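PDB 4AWD: beta-porphyranase B from Bacteroides plebeius, which hydrolyses the beta-1,4 linkages between beta-D-galactopyranose and alpha-L-galactopyranose-6-sulfate in porphyran, a sulfated red-seaweed polysaccharide, releasing mostly disaccharides. Local coordinates for residues 30-35 with 313-318. Numbering follows the deposited sequence.
Sequences SLAEEH and WVRAYK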
loop_
_atom_site.group_PDB
_atom_site.type_symbol
_atom_site.label_atom_id
_atom_site.label_comp_id
_atom_site.label_asym_id
_atom_site.label_seq_id
_atom_site.Cartn_x
_atom_site.Cartn_y
_atom_site.Cartn_z
ATOM N N SER A 30 7.227 19.674 10.326
ATOM C CA SER A 30 6.259 20.691 10.785
ATOM C C SER A 30 4.848 20.483 10.244
ATOM O O SER A 30 3.856 20.677 10.964
ATOM C CB SER A 30 6.711 22.108 10.414
ATOM O OG SER A 30 8.109 22.261 10.588
ATOM N N LEU A 31 4.760 20.120 8.970
ATOM C CA LEU A 31 3.469 19.925 8.342
ATOM C C LEU A 31 2.759 18.730 8.969
ATOM O O LEU A 31 1.555 18.789 9.217
ATOM C CB LEU A 31 3.613 19.776 6.826
ATOM C CG LEU A 31 3.858 21.107 6.102
ATOM C CD1 LEU A 31 4.095 20.873 4.632
ATOM C CD2 LEU A 31 2.692 22.064 6.290
ATOM N N ALA A 32 3.520 17.679 9.261
ATOM C CA ALA A 32 2.984 16.483 9.910
ATOM C C ALA A 32 2.545 16.757 11.339
ATOM O O ALA A 32 1.512 16.251 11.763
ATOM C CB ALA A 32 3.990 15.321 9.865
ATOM N N GLU A 33 3.328 17.544 12.080
ATOM C CA GLU A 33 2.946 17.940 13.446
ATOM C C GLU A 33 1.629 18.709 13.432
ATOM O O GLU A 33 0.726 18.420 14.218
ATOM C CB GLU A 33 4.041 18.782 14.110
ATOM C CG GLU A 33 3.779 19.137 15.569
ATOM C CD GLU A 33 4.133 18.017 16.547
ATOM O OE1 GLU A 33 4.725 16.988 16.123
ATOM O OE2 GLU A 33 3.824 18.172 17.760
ATOM N N GLU A 34 1.526 19.672 12.519
ATOM C CA GLU A 34 0.315 20.463 12.343
ATOM C C GLU A 34 -0.893 19.591 11.964
ATOM O O GLU A 34 -2.014 19.885 12.375
ATOM C CB GLU A 34 0.565 21.560 11.301
ATOM C CG GLU A 34 -0.644 22.443 10.949
ATOM C CD GLU A 34 -1.125 23.353 12.097
ATOM O OE1 GLU A 34 -0.324 23.710 13.006
ATOM O OE2 GLU A 34 -2.326 23.720 12.078
ATOM N N HIS A 35 -0.656 18.517 11.207
ATOM C CA HIS A 35 -1.722 17.605 10.768
ATOM C C HIS A 35 -2.385 16.782 11.901
ATOM O O HIS A 35 -3.426 16.162 11.684
ATOM C CB HIS A 35 -1.212 16.679 9.647
ATOM C CG HIS A 35 -2.288 15.872 8.978
ATOM N ND1 HIS A 35 -3.361 16.447 8.325
ATOM C CD2 HIS A 35 -2.449 14.532 8.851
ATOM C CE1 HIS A 35 -4.140 15.497 7.835
ATOM N NE2 HIS A 35 -3.612 14.326 8.145
ATOM N N TRP A 313 2.190 13.637 0.355
ATOM C CA TRP A 313 2.955 13.284 1.534
ATOM C C TRP A 313 2.618 11.909 2.034
ATOM O O TRP A 313 1.588 11.339 1.685
ATOM C CB TRP A 313 2.760 14.307 2.667
ATOM C CG TRP A 313 1.344 14.774 2.877
ATOM C CD1 TRP A 313 0.801 15.963 2.452
ATOM C CD2 TRP A 313 0.299 14.084 3.564
ATOM N NE1 TRP A 313 -0.506 16.055 2.849
ATOM C CE2 TRP A 313 -0.842 14.913 3.528
ATOM C CE3 TRP A 313 0.218 12.852 4.223
ATOM C CZ2 TRP A 313 -2.051 14.546 4.111
ATOM C CZ3 TRP A 313 -0.988 12.486 4.817
ATOM C CH2 TRP A 313 -2.104 13.328 4.750
ATOM N N VAL A 314 3.508 11.383 2.861
ATOM C CA VAL A 314 3.226 10.194 3.627
ATOM C C VAL A 314 3.485 10.599 5.075
ATOM O O VAL A 314 4.546 11.167 5.376
ATOM C CB VAL A 314 4.116 9.047 3.138
ATOM C CG1 VAL A 314 4.223 7.944 4.170
ATOM C CG2 VAL A 314 3.570 8.504 1.797
ATOM N N ARG A 315 2.520 10.376 5.965
ATOM C CA ARG A 315 2.707 10.808 7.351
ATOM C C ARG A 315 2.333 9.715 8.341
ATOM O O ARG A 315 1.262 9.125 8.247
ATOM C CB ARG A 315 2.001 12.160 7.619
ATOM C CG ARG A 315 2.275 13.193 6.486
ATOM C CD ARG A 315 2.194 14.667 6.843
ATOM N NE ARG A 315 0.872 15.266 6.742
ATOM C CZ ARG A 315 0.566 16.417 6.127
ATOM N NH1 ARG A 315 1.467 17.152 5.490
ATOM N NH2 ARG A 315 -0.687 16.840 6.155
ATOM N N ALA A 316 3.248 9.407 9.255
ATOM C CA ALA A 316 3.014 8.362 10.255
ATOM C C ALA A 316 3.079 8.913 11.679
ATOM O O ALA A 316 3.832 9.854 11.967
ATOM C CB ALA A 316 4.008 7.233 10.090
ATOM N N TYR A 317 2.296 8.314 12.567
ATOM C CA TYR A 317 2.256 8.748 13.949
ATOM C C TYR A 317 2.286 7.578 14.928
ATOM O O TYR A 317 1.931 6.450 14.593
ATOM C CB TYR A 317 1.043 9.648 14.202
ATOM C CG TYR A 317 0.960 10.835 13.258
ATOM C CD1 TYR A 317 0.425 10.692 11.974
ATOM C CD2 TYR A 317 1.427 12.087 13.634
ATOM C CE1 TYR A 317 0.352 11.760 11.099
ATOM C CE2 TYR A 317 1.348 13.174 12.757
ATOM C CZ TYR A 317 0.810 12.993 11.493
ATOM O OH TYR A 317 0.730 14.037 10.614
ATOM N N LYS A 318 2.751 7.887 16.135
ATOM C CA LYS A 318 2.791 6.983 17.274
ATOM C C LYS A 318 1.993 7.558 18.427
ATOM O O LYS A 318 1.948 8.772 18.620
ATOM C CB LYS A 318 4.237 6.841 17.751
ATOM C CG LYS A 318 4.855 5.480 17.554
ATOM C CD LYS A 318 6.389 5.590 17.536
ATOM C CE LYS A 318 6.921 6.598 18.563
ATOM N NZ LYS A 318 8.402 6.759 18.460
#
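Y317 and A32 make the hydrogen bond of this contact: the phenol OH donates to A32 O at 2.6 Å. The carbonyl oxygen lies at the edge of the ring, near its plane, and the C=O...donor angle of 117° places the hydroxyl well off the carbonyl's long axis. H35 N also makes a weak hydrogen bond to A32 O, and the H35 ring turns its own edge to the Y317 hydroxyl.

Flat groups are layered beside this bond. The R315 guanidinium lies over the W313 indole, CZ above the ring, while L31 O lies over the opposite face of the guanidinium. A bend at chi3 (-87°) swings the guanidinium across the strand direction and over the indole. R315 NH2 also meets one face of the H35 imidazole, 3.4 Å from H35 CG, with the two planes 52° apart. W313 presents its edge to the H35 ring, centroids 5.1 Å apart.

Apolar packing sets A32 CB against R315 CD at 3.6 Å; L31 CB gives the guanidinium aliphatic cover beside NH1. Short helix 30-34 thus packs on strand 308-321 of the GH16 beta-sandwich.

R315 NH1 forms a salt bridge with E57, a calcium-site residue, and H35 NE2 is hydrogen-bonded to E137 OE1 on strand 134-141. Sandwiched between indole and carbonyl, its positive charge probably balanced largely by E57, the guanidinium links the N-terminal helix to the calcium surroundings.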